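Local atomic coordinates of mannan endo-1,6-alpha-mannosidase (Chaetomium thermophilum, PDB entry 6RY0), a protein that probably cleaves alpha-1,6-mannosidic linkages as a calcium-binding glycoside hydrolase family 76 enzyme linked to the transfer of GPI-anchored glycoproteins into fungal cell walls. Residues Gln154-Thr165 / Ser418-Met426. Numbering follows the deposited sequence.
Sequences QWLALAQAVWTT and SRGDPNAGM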
ATOM      1  N   GLN A 154      -9.599  -9.092 -14.988  1.00  9.09           N
ATOM      2  CA  GLN A 154     -10.058  -9.528 -13.694  1.00  8.39           C
ATOM      3  C   GLN A 154      -9.014  -9.236 -12.618  1.00  7.67           C
ATOM      4  O   GLN A 154      -7.816  -9.107 -12.909  1.00  7.67           O
ATOM      5  CB  GLN A 154     -10.396 -11.028 -13.770  1.00  9.41           C
ATOM      6  CG  GLN A 154     -11.521 -11.342 -14.764  1.00 10.51           C
ATOM      7  CD  GLN A 154     -12.826 -10.703 -14.364  1.00  9.90           C
ATOM      8  OE1 GLN A 154     -13.283 -10.860 -13.229  1.00 10.31           O
ATOM      9  NE2 GLN A 154     -13.421  -9.961 -15.265  1.00 10.37           N
ATOM     10  N   TRP A 155      -9.444  -9.122 -11.354  1.00  7.27           N
ATOM     11  CA  TRP A 155      -8.547  -8.659 -10.314  1.00  7.13           C
ATOM     12  C   TRP A 155      -7.300  -9.533 -10.139  1.00  6.91           C
ATOM     13  O   TRP A 155      -6.177  -9.035 -10.101  1.00  6.83           O
ATOM     14  CB  TRP A 155      -9.269  -8.504  -8.967  1.00  7.19           C
ATOM     15  CG  TRP A 155     -10.499  -7.669  -9.013  1.00  7.27           C
ATOM     16  CD1 TRP A 155     -11.697  -8.023  -8.463  1.00  7.39           C
ATOM     17  CD2 TRP A 155     -10.659  -6.335  -9.539  1.00  7.21           C
ATOM     18  NE1 TRP A 155     -12.598  -7.004  -8.617  1.00  7.64           N
ATOM     19  CE2 TRP A 155     -11.994  -5.957  -9.275  1.00  7.60           C
ATOM     20  CE3 TRP A 155      -9.835  -5.433 -10.210  1.00  7.80           C
ATOM     21  CZ2 TRP A 155     -12.506  -4.740  -9.695  1.00  8.35           C
ATOM     22  CZ3 TRP A 155     -10.346  -4.224 -10.632  1.00  8.61           C
ATOM     23  CH2 TRP A 155     -11.662  -3.886 -10.370  1.00  8.83           C
ATOM     24  N   LEU A 156      -7.485 -10.848 -10.015  1.00  7.14           N
ATOM     25  CA  LEU A 156      -6.350 -11.722  -9.842  1.00  7.33           C
ATOM     26  C   LEU A 156      -5.409 -11.603 -11.055  1.00  6.98           C
ATOM     27  O   LEU A 156      -4.191 -11.517 -10.900  1.00  7.23           O
ATOM     28  CB  LEU A 156      -6.787 -13.172  -9.643  1.00  7.46           C
ATOM     29  CG  LEU A 156      -5.652 -14.212  -9.576  1.00  8.54           C
ATOM     30  CD1 LEU A 156      -4.748 -13.986  -8.399  1.00 10.35           C
ATOM     31  CD2 LEU A 156      -6.227 -15.612  -9.535  1.00  9.03           C
ATOM     32  N   ALA A 157      -5.980 -11.597 -12.258  1.00  7.24           N
ATOM     33  CA  ALA A 157      -5.191 -11.480 -13.475  1.00  7.56           C
ATOM     34  C   ALA A 157      -4.365 -10.193 -13.507  1.00  6.98           C
ATOM     35  O   ALA A 157      -3.244 -10.186 -14.023  1.00  7.13           O
ATOM     36  CB  ALA A 157      -6.077 -11.555 -14.693  1.00  7.95           C
ATOM     37  N   LEU A 158      -4.925  -9.099 -13.008  1.00  7.04           N
ATOM     38  CA  LEU A 158      -4.183  -7.842 -12.958  1.00  6.61           C
ATOM     39  C   LEU A 158      -3.018  -7.932 -11.990  1.00  6.41           C
ATOM     40  O   LEU A 158      -1.902  -7.473 -12.294  1.00  6.53           O
ATOM     41  CB  LEU A 158      -5.123  -6.690 -12.583  1.00  6.88           C
ATOM     42  CG  LEU A 158      -6.074  -6.250 -13.706  1.00  7.26           C
ATOM     43  CD1 LEU A 158      -7.201  -5.433 -13.140  1.00  7.63           C
ATOM     44  CD2 LEU A 158      -5.315  -5.493 -14.799  1.00  7.79           C
ATOM     45  N   ALA A 159      -3.247  -8.500 -10.803  1.00  6.35           N
ATOM     46  CA  ALA A 159      -2.150  -8.711  -9.862  1.00  6.60           C
ATOM     47  C   ALA A 159      -1.065  -9.599 -10.454  1.00  6.10           C
ATOM     48  O   ALA A 159       0.126  -9.332 -10.314  1.00  6.35           O
ATOM     49  CB  ALA A 159      -2.698  -9.295  -8.572  1.00  7.14           C
ATOM     50  N   GLN A 160      -1.477 -10.682 -11.113  1.00  6.61           N
ATOM     51  CA  GLN A 160      -0.535 -11.566 -11.772  1.00  6.46           C
ATOM     52  C   GLN A 160       0.265 -10.863 -12.855  1.00  6.42           C
ATOM     53  O   GLN A 160       1.445 -11.146 -13.034  1.00  6.68           O
ATOM     54  CB  GLN A 160      -1.270 -12.755 -12.418  1.00  6.87           C
ATOM     55  CG  GLN A 160      -1.850 -13.716 -11.416  1.00  6.71           C
ATOM     56  CD  GLN A 160      -2.657 -14.786 -12.097  1.00  7.19           C
ATOM     57  OE1 GLN A 160      -3.480 -14.505 -12.956  1.00  7.71           O
ATOM     58  NE2 GLN A 160      -2.439 -16.022 -11.696  1.00  8.72           N
ATOM     59  N   ALA A 161      -0.366  -9.943 -13.593  1.00  6.49           N
ATOM     60  CA  ALA A 161       0.344  -9.229 -14.648  1.00  6.69           C
ATOM     61  C   ALA A 161       1.403  -8.307 -14.074  1.00  6.31           C
ATOM     62  O   ALA A 161       2.522  -8.257 -14.568  1.00  7.03           O
ATOM     63  CB  ALA A 161      -0.629  -8.445 -15.495  1.00  7.36           C
ATOM     64  N   VAL A 162       1.050  -7.577 -13.025  1.00  6.24           N
ATOM     65  CA  VAL A 162       2.043  -6.738 -12.361  1.00  6.54           C
ATOM     66  C   VAL A 162       3.211  -7.576 -11.875  1.00  6.31           C
ATOM     67  O   VAL A 162       4.369  -7.265 -12.161  1.00  6.97           O
ATOM     68  CB  VAL A 162       1.417  -5.888 -11.230  1.00  6.24           C
ATOM     69  CG1 VAL A 162       2.508  -5.191 -10.441  1.00  6.94           C
ATOM     70  CG2 VAL A 162       0.420  -4.902 -11.812  1.00  6.72           C
ATOM     71  N   TRP A 163       2.921  -8.645 -11.151  1.00  6.54           N
ATOM     72  CA  TRP A 163       3.970  -9.477 -10.609  1.00  7.20           C
ATOM     73  C   TRP A 163       4.857 -10.036 -11.729  1.00  6.94           C
ATOM     74  O   TRP A 163       6.079 -10.047 -11.626  1.00  7.26           O
ATOM     75  CB  TRP A 163       3.345 -10.605  -9.764  1.00  7.74           C
ATOM     76  CG  TRP A 163       4.396 -11.514  -9.154  1.00  7.85           C
ATOM     77  CD1 TRP A 163       5.008 -11.359  -7.947  1.00  7.86           C
ATOM     78  CD2 TRP A 163       4.971 -12.655  -9.754  1.00  7.67           C
ATOM     79  NE1 TRP A 163       5.938 -12.332  -7.765  1.00  7.42           N
ATOM     80  CE2 TRP A 163       5.946 -13.140  -8.872  1.00  7.77           C
ATOM     81  CE3 TRP A 163       4.744 -13.337 -10.962  1.00  8.08           C
ATOM     82  CZ2 TRP A 163       6.713 -14.262  -9.168  1.00  8.64           C
ATOM     83  CZ3 TRP A 163       5.483 -14.435 -11.258  1.00  9.42           C
ATOM     84  CH2 TRP A 163       6.472 -14.890 -10.374  1.00  9.33           C
ATOM     85  N   THR A 164       4.224 -10.531 -12.806  1.00  6.71           N
ATOM     86  CA  THR A 164       4.971 -11.138 -13.890  1.00  7.30           C
ATOM     87  C   THR A 164       5.904 -10.122 -14.547  1.00  7.35           C
ATOM     88  O   THR A 164       7.075 -10.429 -14.827  1.00  8.05           O
ATOM     89  CB  THR A 164       4.011 -11.770 -14.906  1.00  8.09           C
ATOM     90  OG1 THR A 164       3.330 -12.867 -14.295  1.00  8.30           O
ATOM     91  CG2 THR A 164       4.790 -12.274 -16.113  1.00  9.15           C
ATOM     92  N   THR A 165       5.435  -8.912 -14.806  1.00  7.04           N
ATOM     93  CA  THR A 165       6.292  -7.898 -15.377  1.00  7.37           C
ATOM     94  C   THR A 165       7.425  -7.546 -14.434  1.00  7.38           C
ATOM     95  O   THR A 165       8.539  -7.227 -14.894  1.00  8.33           O
ATOM     96  CB  THR A 165       5.535  -6.640 -15.824  1.00  8.66           C
ATOM     97  OG1 THR A 165       5.002  -5.944 -14.696  1.00 10.09           O
ATOM     98  CG2 THR A 165       4.474  -6.937 -16.869  1.00  9.64           C
ATOM     99  N   SER A 418     -12.516 -14.229  -8.114  1.00  9.87           N
ATOM    100  CA  SER A 418     -11.801 -13.668  -9.246  1.00  9.32           C
ATOM    101  C   SER A 418     -11.257 -14.790 -10.132  1.00  9.72           C
ATOM    102  O   SER A 418     -11.449 -15.989  -9.846  1.00 10.68           O
ATOM    103  CB  SER A 418     -10.729 -12.693  -8.741  1.00  9.12           C
ATOM    104  OG  SER A 418     -10.166 -11.958  -9.813  1.00  8.36           O
ATOM    105  N   ARG A 419     -10.642 -14.394 -11.233  1.00  9.92           N
ATOM    106  CA  ARG A 419     -10.069 -15.311 -12.216  1.00 10.01           C
ATOM    107  C   ARG A 419      -8.704 -14.777 -12.611  1.00  9.73           C
ATOM    108  O   ARG A 419      -8.490 -13.550 -12.685  1.00 10.37           O
ATOM    109  CB  ARG A 419     -10.967 -15.461 -13.454  1.00 11.46           C
ATOM    110  CG  ARG A 419     -12.345 -16.036 -13.128  1.00 13.91           C
ATOM    111  CD  ARG A 419     -13.218 -16.178 -14.380  1.00 14.58           C
ATOM    112  NE  ARG A 419     -13.578 -14.913 -15.017  1.00 15.47           N
ATOM    113  CZ  ARG A 419     -14.571 -14.115 -14.634  1.00 14.73           C
ATOM    114  NH1 ARG A 419     -15.313 -14.393 -13.571  1.00 15.20           N
ATOM    115  NH2 ARG A 419     -14.804 -13.010 -15.313  1.00 15.83           N
ATOM    116  N   GLY A 420      -7.775 -15.701 -12.850  1.00  9.66           N
ATOM    117  CA  GLY A 420      -6.432 -15.363 -13.274  1.00  9.80           C
ATOM    118  C   GLY A 420      -6.224 -15.500 -14.771  1.00  9.39           C
ATOM    119  O   GLY A 420      -7.167 -15.649 -15.537  1.00 10.97           O
ATOM    120  N   ASP A 421      -4.980 -15.417 -15.185  1.00  8.58           N
ATOM    121  CA  ASP A 421      -4.608 -15.470 -16.594  1.00  8.54           C
ATOM    122  C   ASP A 421      -3.206 -16.054 -16.617  1.00  8.30           C
ATOM    123  O   ASP A 421      -2.281 -15.418 -16.122  1.00  8.48           O
ATOM    124  CB  ASP A 421      -4.613 -14.062 -17.191  1.00  9.06           C
ATOM    125  CG  ASP A 421      -4.133 -13.981 -18.632  1.00 10.02           C
ATOM    126  OD1 ASP A 421      -3.702 -14.987 -19.209  1.00  9.58           O
ATOM    127  OD2 ASP A 421      -4.154 -12.849 -19.182  1.00 12.62           O
ATOM    128  N   PRO A 422      -2.977 -17.241 -17.213  1.00  9.34           N
ATOM    129  CA  PRO A 422      -1.619 -17.818 -17.232  1.00 10.58           C
ATOM    130  C   PRO A 422      -0.645 -17.010 -18.071  1.00  9.68           C
ATOM    131  O   PRO A 422       0.564 -17.193 -17.904  1.00 12.24           O
ATOM    132  CB  PRO A 422      -1.824 -19.195 -17.842  1.00 12.85           C
ATOM    133  CG  PRO A 422      -3.025 -19.026 -18.684  1.00 13.04           C
ATOM    134  CD  PRO A 422      -3.933 -18.089 -17.916  1.00 11.39           C
ATOM    135  N   ASN A 423      -1.149 -16.124 -18.923  1.00  8.41           N
ATOM    136  CA  ASN A 423      -0.306 -15.249 -19.729  1.00  8.65           C
ATOM    137  C   ASN A 423      -0.372 -13.804 -19.265  1.00  8.68           C
ATOM    138  O   ASN A 423       0.015 -12.908 -20.021  1.00  9.91           O
ATOM    139  CB  ASN A 423      -0.658 -15.364 -21.193  1.00  8.94           C
ATOM    140  CG  ASN A 423      -0.278 -16.727 -21.748  1.00  8.97           C
ATOM    141  OD1 ASN A 423       0.771 -17.288 -21.366  1.00  9.56           O
ATOM    142  ND2 ASN A 423      -1.088 -17.215 -22.666  1.00  9.41           N
ATOM    143  N   ALA A 424      -0.788 -13.563 -18.035  1.00  8.15           N
ATOM    144  CA  ALA A 424      -0.742 -12.207 -17.497  1.00  9.06           C
ATOM    145  C   ALA A 424       0.677 -11.677 -17.632  1.00  9.94           C
ATOM    146  O   ALA A 424       1.624 -12.354 -17.271  1.00 11.71           O
ATOM    147  CB  ALA A 424      -1.133 -12.253 -16.039  1.00 10.91           C
ATOM    148  N   GLY A 425       0.851 -10.466 -18.139  1.00 10.16           N
ATOM    149  CA  GLY A 425       2.203  -9.926 -18.299  1.00 11.73           C
ATOM    150  C   GLY A 425       3.012 -10.446 -19.482  1.00 11.52           C
ATOM    151  O   GLY A 425       4.164 -10.007 -19.660  1.00 14.43           O
ATOM    152  N   MET A 426       2.451 -11.319 -20.302  0.80 10.38           N
ATOM    153  CA  MET A 426       3.242 -11.991 -21.351  0.80 11.02           C
ATOM    154  C   MET A 426       2.813 -11.663 -22.751  0.80 12.52           C
ATOM    155  O   MET A 426       3.190 -12.343 -23.695  0.80 15.04           O
ATOM    156  CB  MET A 426       3.214 -13.496 -21.161  0.80 13.69           C
ATOM    157  CG  MET A 426       3.979 -13.947 -19.923  0.80 20.44           C
ATOM    158  SD  MET A 426       5.761 -13.630 -19.943  0.80 27.06           S
ATOM    159  CE  MET A 426       6.238 -14.212 -21.576  0.80 28.03           C
TER
HETATM  160  O   HOH W   1     -12.101 -10.400 -10.848  1.00  9.04           O
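S418 OG is gripped from two sides at the start of helix 155-167: L156 N donates to it over 2.9 Å in a nearly straight bond (172°), and it donates in turn to a water 2.7 Å from OG. That water accepts from W155 N as well and itself donates to Q154 OE1, the side chain of the N-cap residue, so the hydroxyl and the water between them take up two backbone N-H groups of the first helical turn. With OG anti to the backbone N of S418 (chi1 -170°), the hydroxyl is carried to the helix. One residue on, R419 O receives a weak bond from A157 N, while the R419 guanidinium lies stacked on the Q154 amide, the planes 24° apart and R419 NH2 3.2 Å from Q154 CD. The amide is anchored by NE2, which donates to the carbonyls of K152 and P148. Replacing Q154 by an alanine removes this amide, which would probably leave the R419 guanidinium without its stacking partner and the water without the acceptor it donates to.

Farther along, the extended side chain of Q160 reaches G420 and D421, where OE1 accepts from D421 N in the carbonyl plane (2.8 Å); its NE2 pairs with Y218. D421 opens a type I turn, its OD1 accepting from N423 N in an Asx turn, and A424 closes it, with A424 CB 3.7 Å from Q160 CB and 3.9 Å from A161 CB. G425 then passes close to A161 and T164, where a side chain would clash. The late loop 418-426 thus helps cap the helix, S418 OG, R419 O and the water serving first-turn N-H groups that no earlier helical carbonyl can reach, whereas farther along Q160 accepts from the loop and small residues make the close approach.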